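Ribulose-bisphosphate carboxylase (PDB 4NAS) belongs to the large-chain family of ribulose-bisphosphate carboxylases, pairing a mixed-sheet N-terminal domain with a TIM-barrel catalytic domain, and binds calcium. Local coordinates at residues Gly89-Leu94 with Arg121-Pro126; Ala12-Tyr17 with Arg112-Asp117. All blocks are in the same frame, centred on the assembly; numbering follows the deposited sequence.

Contact 1. Residues Gly89-Leu94 with Arg121-Pro126. With CA (calcium ion), chain L.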
loop_
_atom_site.group_PDB
_atom_site.type_symbol
_atom_site.label_atom_id
_atom_site.label_comp_id
_atom_site.label_asym_id
_atom_site.label_seq_id
_atom_site.Cartn_x
_atom_site.Cartn_y
_atom_site.Cartn_z
ATOM N N GLY B 89 8.694 15.353 3.489
ATOM C CA GLY B 89 7.967 15.133 4.734
ATOM C C GLY B 89 6.733 14.230 4.685
ATOM O O GLY B 89 5.879 14.289 5.581
ATOM N N THR B 90 6.620 13.402 3.651
ATOM C CA THR B 90 5.484 12.479 3.539
ATOM C C THR B 90 5.922 11.033 3.396
ATOM O O THR B 90 7.037 10.736 2.955
ATOM C CB THR B 90 4.603 12.805 2.331
ATOM O OG1 THR B 90 5.410 12.767 1.142
ATOM C CG2 THR B 90 3.941 14.189 2.508
ATOM N N PHE B 91 5.030 10.117 3.754
ATOM C CA PHE B 91 5.333 8.703 3.555
ATOM C C PHE B 91 5.509 8.384 2.065
ATOM O O PHE B 91 6.352 7.549 1.701
ATOM C CB PHE B 91 4.245 7.827 4.158
ATOM C CG PHE B 91 4.204 7.888 5.646
ATOM C CD1 PHE B 91 5.019 7.062 6.402
ATOM C CD2 PHE B 91 3.384 8.808 6.291
ATOM C CE1 PHE B 91 4.991 7.124 7.787
ATOM C CE2 PHE B 91 3.351 8.873 7.675
ATOM C CZ PHE B 91 4.154 8.028 8.422
ATOM N N ALA B 92 4.741 9.045 1.205
ATOM C CA ALA B 92 4.924 8.843 -0.240
ATOM C C ALA B 92 6.363 9.111 -0.677
ATOM O O ALA B 92 6.947 8.335 -1.431
ATOM C CB ALA B 92 3.970 9.707 -1.042
ATOM N N SER B 93 6.919 10.233 -0.240
ATOM C CA SER B 93 8.257 10.614 -0.688
ATOM C C SER B 93 9.256 9.596 -0.157
ATOM O O SER B 93 10.135 9.142 -0.875
ATOM C CB SER B 93 8.632 11.993 -0.174
ATOM O OG SER B 93 8.775 11.941 1.234
ATOM N N LEU B 94 9.074 9.215 1.101
ATOM C CA LEU B 94 9.941 8.260 1.746
ATOM C C LEU B 94 9.920 6.901 1.029
ATOM O O LEU B 94 10.965 6.372 0.635
ATOM C CB LEU B 94 9.533 8.108 3.215
ATOM C CG LEU B 94 10.316 7.020 3.949
ATOM C CD1 LEU B 94 11.829 7.367 3.941
ATOM C CD2 LEU B 94 9.792 6.797 5.379
ATOM N N ARG B 121 10.867 14.172 12.834
ATOM C CA ARG B 121 10.033 15.265 13.362
ATOM C C ARG B 121 9.041 15.911 12.384
ATOM O O ARG B 121 8.197 16.693 12.794
ATOM C CB ARG B 121 10.881 16.328 14.069
ATOM C CG ARG B 121 11.492 15.824 15.366
ATOM C CD ARG B 121 12.437 16.866 15.965
ATOM N NE ARG B 121 13.049 16.402 17.207
ATOM C CZ ARG B 121 12.651 16.768 18.425
ATOM N NH1 ARG B 121 13.282 16.309 19.500
ATOM N NH2 ARG B 121 11.629 17.602 18.571
ATOM N N GLN B 122 9.121 15.583 11.100
ATOM C CA GLN B 122 8.140 16.099 10.155
ATOM C C GLN B 122 6.874 15.229 10.127
ATOM O O GLN B 122 5.882 15.573 9.481
ATOM C CB GLN B 122 8.748 16.164 8.755
ATOM C CG GLN B 122 9.860 17.189 8.593
ATOM C CD GLN B 122 10.328 17.236 7.157
ATOM O OE1 GLN B 122 9.597 17.698 6.279
ATOM N NE2 GLN B 122 11.526 16.716 6.897
ATOM N N PHE B 123 6.914 14.093 10.811
ATOM C CA PHE B 123 5.743 13.221 10.871
ATOM C C PHE B 123 5.009 13.484 12.198
ATOM O O PHE B 123 5.645 13.909 13.172
ATOM C CB PHE B 123 6.181 11.770 10.769
ATOM C CG PHE B 123 6.678 11.373 9.411
ATOM C CD1 PHE B 123 5.802 11.275 8.335
ATOM C CD2 PHE B 123 8.022 11.088 9.207
ATOM C CE1 PHE B 123 6.268 10.893 7.075
ATOM C CE2 PHE B 123 8.498 10.702 7.954
ATOM C CZ PHE B 123 7.615 10.602 6.889
ATOM N N PRO B 124 3.673 13.249 12.249
ATOM C CA PRO B 124 2.918 13.660 13.437
ATOM C C PRO B 124 3.193 12.840 14.694
ATOM O O PRO B 124 3.199 13.411 15.773
ATOM C CB PRO B 124 1.456 13.454 13.015
ATOM C CG PRO B 124 1.526 12.393 11.962
ATOM C CD PRO B 124 2.780 12.719 11.200
ATOM N N GLY B 125 3.373 11.526 14.598
ATOM C CA GLY B 125 3.436 10.730 15.822
ATOM C C GLY B 125 2.065 10.650 16.494
ATOM O O GLY B 125 1.114 11.319 16.075
ATOM N N PRO B 126 1.951 9.823 17.540
ATOM C CA PRO B 126 0.648 9.590 18.177
ATOM C C PRO B 126 0.147 10.868 18.861
ATOM O O PRO B 126 0.964 11.624 19.398
ATOM C CB PRO B 126 0.959 8.500 19.205
ATOM C CG PRO B 126 2.176 7.785 18.626
ATOM C CD PRO B 126 2.991 8.918 18.067
HETATM CA CA CA L . 3.282 15.532 16.858
HETATM O O HOH W 1 5.053 15.932 15.156
HETATM O O HOH W 2 1.653 14.351 18.578
HETATM O O HOH W 3 4.880 14.256 18.286
HETATM O O HOH W 4 4.761 17.264 18.592
HETATM O O HOH W 5 1.377 16.000 15.655
#
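Thr90 O, 4.0 Å from Phe123 CZ, is gripped by two donors. Ser93 OG gives it a bond of 2.7 Å, tilted from the carbonyl plane, and Leu94 N gives the first-turn helix bond. Thr90 is the N-cap of helix 91-99. Its OG1 accepts from Ser93 N and is also bonded to Asn88. No hydrogen bond joins the two segments, so packing holds them together.

Phe91 and Phe123 carry most of that packing. The Phe123 ring reaches over one face of the Phe91 ring, with Phe123 CE1 3.5 Å above its centre. The planes meet at 38°, and the ring centres are 4.4 Å apart. Both CG atoms lie anti to their own carbonyl carbons (chi1 -68° in Phe91, -71° in Phe123), which brings the rings together although neither side chain sets out toward the other segment. The edge of the Phe123 ring meets the start of the helix, where Phe123 CE1 lies 3.6 Å from Phe91 N. That N bonds to Asp249, which also takes Ala92 N. Helices 248-256 and 284-295 pack on Phe91 as well. On the more exposed side, Gln122 OE1 comes 3.4 Å from Gly89 CA.

Beyond Phe123 the loop turns to a calcium ion. Pro124 O binds it at 2.4 Å. Four waters make up most of the shell, and water 4 lies farther off, 2.9 Å from the ion. Water 1 also donates to Phe123 O, and water 2 to Pro126 O. This is a mostly hydrated calcium site, separate from the one at the carboxylated Lys176. The arrangement as a whole is a capped helix N-terminus packed by an aromatic pair against the loop between helices 117-120 and 129-137, beside helices 248-256 and 284-295 of the barrel domain.

Contact 2. Residues Ala12-Tyr17 with Arg112-Asp117; sequences AVVATY and RLQMPD
Val14 and Gln114 bond to each other through both backbone groups. Gln114 N reaches Val14 O at 2.8 Å and nearly straight (173°). Val14 N returns a bond of 3.1 Å to Gln114 O, in the carbonyl plane and on a lone pair. Thr16 N bonds to Arg112 O at 3.0 Å, while the answering Arg112 N to Thr16 O bond is weak. Between these hydrogen-bonded pairs sits the non-hydrogen-bonded pair of Ala15 and Leu113. There Leu113 CD2 lies 3.7 Å from Ala15 CB.

The strands are antiparallel neighbours inside the mixed sheet of the N-terminal domain, and strand 73-83 flanks 12-22 on its other edge. Helix 91-99 covers the face of Ala15 and Leu113 through Val98.

Val14, Thr16, Arg112 and Gln114 share the other face. Water 6 ties it together, donating to Val14 O and Thr16 OG1 and accepting from Gln114 NE2 at 2.7 Å. Thr16 OG1 is also bonded to Asp79. Arg112 is extended, with CG anti to N (chi1 -176°), and its guanidinium lies flat over the Gln114 amide. Past the strand end, Pro116 CG rests 3.1 Å from Ala12 O.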
loop_
_atom_site.group_PDB
_atom_site.type_symbol
_atom_site.label_atom_id
_atom_site.label_comp_id
_atom_site.label_asym_id
_atom_site.label_seq_id
_atom_site.Cartn_x
_atom_site.Cartn_y
_atom_site.Cartn_z
ATOM N N ALA B 12 20.824 11.866 6.330
ATOM C CA ALA B 12 20.244 10.993 5.315
ATOM C C ALA B 12 19.503 9.804 5.910
ATOM O O ALA B 12 19.792 9.372 7.013
ATOM C CB ALA B 12 21.333 10.495 4.372
ATOM N N VAL B 13 18.535 9.286 5.175
ATOM C CA VAL B 13 17.890 8.026 5.526
ATOM C C VAL B 13 18.788 6.902 5.053
ATOM O O VAL B 13 19.143 6.861 3.877
ATOM C CB VAL B 13 16.530 7.889 4.802
ATOM C CG1 VAL B 13 15.957 6.474 4.967
ATOM C CG2 VAL B 13 15.564 8.937 5.310
ATOM N N VAL B 14 19.173 6.002 5.948
ATOM C CA VAL B 14 19.985 4.865 5.525
ATOM C C VAL B 14 19.125 3.602 5.517
ATOM O O VAL B 14 18.644 3.137 6.569
ATOM C CB VAL B 14 21.227 4.665 6.415
ATOM C CG1 VAL B 14 22.063 3.524 5.886
ATOM C CG2 VAL B 14 22.058 5.961 6.458
ATOM N N ALA B 15 18.922 3.069 4.320
ATOM C CA ALA B 15 18.154 1.851 4.135
ATOM C C ALA B 15 19.073 0.651 3.921
ATOM O O ALA B 15 20.070 0.739 3.211
ATOM C CB ALA B 15 17.207 2.006 2.956
ATOM N N THR B 16 18.719 -0.462 4.554
ATOM C CA THR B 16 19.406 -1.729 4.393
ATOM C C THR B 16 18.501 -2.659 3.624
ATOM O O THR B 16 17.352 -2.874 4.039
ATOM C CB THR B 16 19.684 -2.379 5.752
ATOM O OG1 THR B 16 20.510 -1.518 6.536
ATOM C CG2 THR B 16 20.378 -3.733 5.581
ATOM N N TYR B 17 19.014 -3.189 2.509
ATOM C CA TYR B 17 18.291 -4.151 1.674
ATOM C C TYR B 17 18.951 -5.515 1.745
ATOM O O TYR B 17 20.171 -5.608 1.833
ATOM C CB TYR B 17 18.270 -3.700 0.202
ATOM C CG TYR B 17 17.760 -2.300 0.036
ATOM C CD1 TYR B 17 16.385 -2.047 -0.098
ATOM C CD2 TYR B 17 18.633 -1.224 0.044
ATOM C CE1 TYR B 17 15.918 -0.762 -0.228
ATOM C CE2 TYR B 17 18.174 0.071 -0.093
ATOM C CZ TYR B 17 16.827 0.300 -0.228
ATOM O OH TYR B 17 16.364 1.585 -0.372
ATOM N N ARG B 112 15.674 -2.501 6.904
ATOM C CA ARG B 112 15.912 -1.500 7.931
ATOM C C ARG B 112 15.878 -0.088 7.357
ATOM O O ARG B 112 16.348 0.168 6.229
ATOM C CB ARG B 112 17.247 -1.752 8.646
ATOM C CG ARG B 112 17.502 -0.786 9.817
ATOM C CD ARG B 112 18.874 -0.974 10.478
ATOM N NE ARG B 112 18.965 -0.182 11.706
ATOM C CZ ARG B 112 20.046 -0.098 12.472
ATOM N NH1 ARG B 112 21.149 -0.739 12.130
ATOM N NH2 ARG B 112 20.027 0.642 13.576
ATOM N N LEU B 113 15.287 0.816 8.133
ATOM C CA LEU B 113 15.340 2.244 7.835
ATOM C C LEU B 113 15.895 2.990 9.027
ATOM O O LEU B 113 15.296 3.005 10.112
ATOM C CB LEU B 113 13.953 2.785 7.510
ATOM C CG LEU B 113 13.372 2.394 6.155
ATOM C CD1 LEU B 113 11.924 2.910 6.077
ATOM C CD2 LEU B 113 14.192 2.922 4.972
ATOM N N GLN B 114 17.053 3.599 8.860
ATOM C CA GLN B 114 17.558 4.441 9.938
ATOM C C GLN B 114 17.232 5.889 9.611
ATOM O O GLN B 114 17.725 6.445 8.626
ATOM C CB GLN B 114 19.056 4.228 10.149
ATOM C CG GLN B 114 19.378 2.819 10.654
ATOM C CD GLN B 114 20.866 2.527 10.701
ATOM O OE1 GLN B 114 21.589 3.074 11.534
ATOM N NE2 GLN B 114 21.330 1.651 9.811
HETATM N N MSE B 115 16.405 6.504 10.442
HETATM C CA MSE B 115 15.866 7.820 10.111
HETATM C C MSE B 115 16.413 8.957 10.954
HETATM O O MSE B 115 16.447 8.874 12.182
HETATM C CB MSE B 115 14.351 7.768 10.143
HETATM C CG MSE B 115 13.867 6.812 9.088
HETATM SE SE MSE B 115 11.997 6.945 8.868
HETATM C CE MSE B 115 11.688 8.784 9.397
ATOM N N PRO B 116 16.880 10.017 10.281
ATOM C CA PRO B 116 17.489 11.134 10.993
ATOM C C PRO B 116 16.405 11.882 11.746
ATOM O O PRO B 116 15.231 11.836 11.351
ATOM C CB PRO B 116 18.048 12.015 9.872
ATOM C CG PRO B 116 17.908 11.222 8.619
ATOM C CD PRO B 116 16.793 10.267 8.834
ATOM N N ASP B 117 16.808 12.587 12.794
ATOM C CA ASP B 117 15.867 13.313 13.633
ATOM C C ASP B 117 15.044 14.332 12.846
ATOM O O ASP B 117 13.840 14.451 13.067
ATOM C CB ASP B 117 16.606 13.996 14.788
ATOM C CG ASP B 117 15.664 14.541 15.838
ATOM O OD1 ASP B 117 14.929 13.734 16.483
ATOM O OD2 ASP B 117 15.650 15.777 16.007
HETATM O O HOH W 6 19.643 0.894 7.859
#

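In the fold
Contact 1 is buried and joins the start of helix 91-99 to the loop 121-126, where helices 248-256 and 284-295 also pack. Contact 2 is partly buried and lies within the sheet of the N-terminal domain. Their chemistry differs accordingly. Contact 1 depends on side chains meeting at a helix start, whereas contact 2 depends on main-chain pairing between strands, with a more polar face toward water. The two touch directly, their centres about 14 Å apart. Selenomethionine Met115, just past the strand of contact 2, packs on both Phe123 and Leu94 of contact 1. Through it the sheet meets helix 91-99 and the loop together.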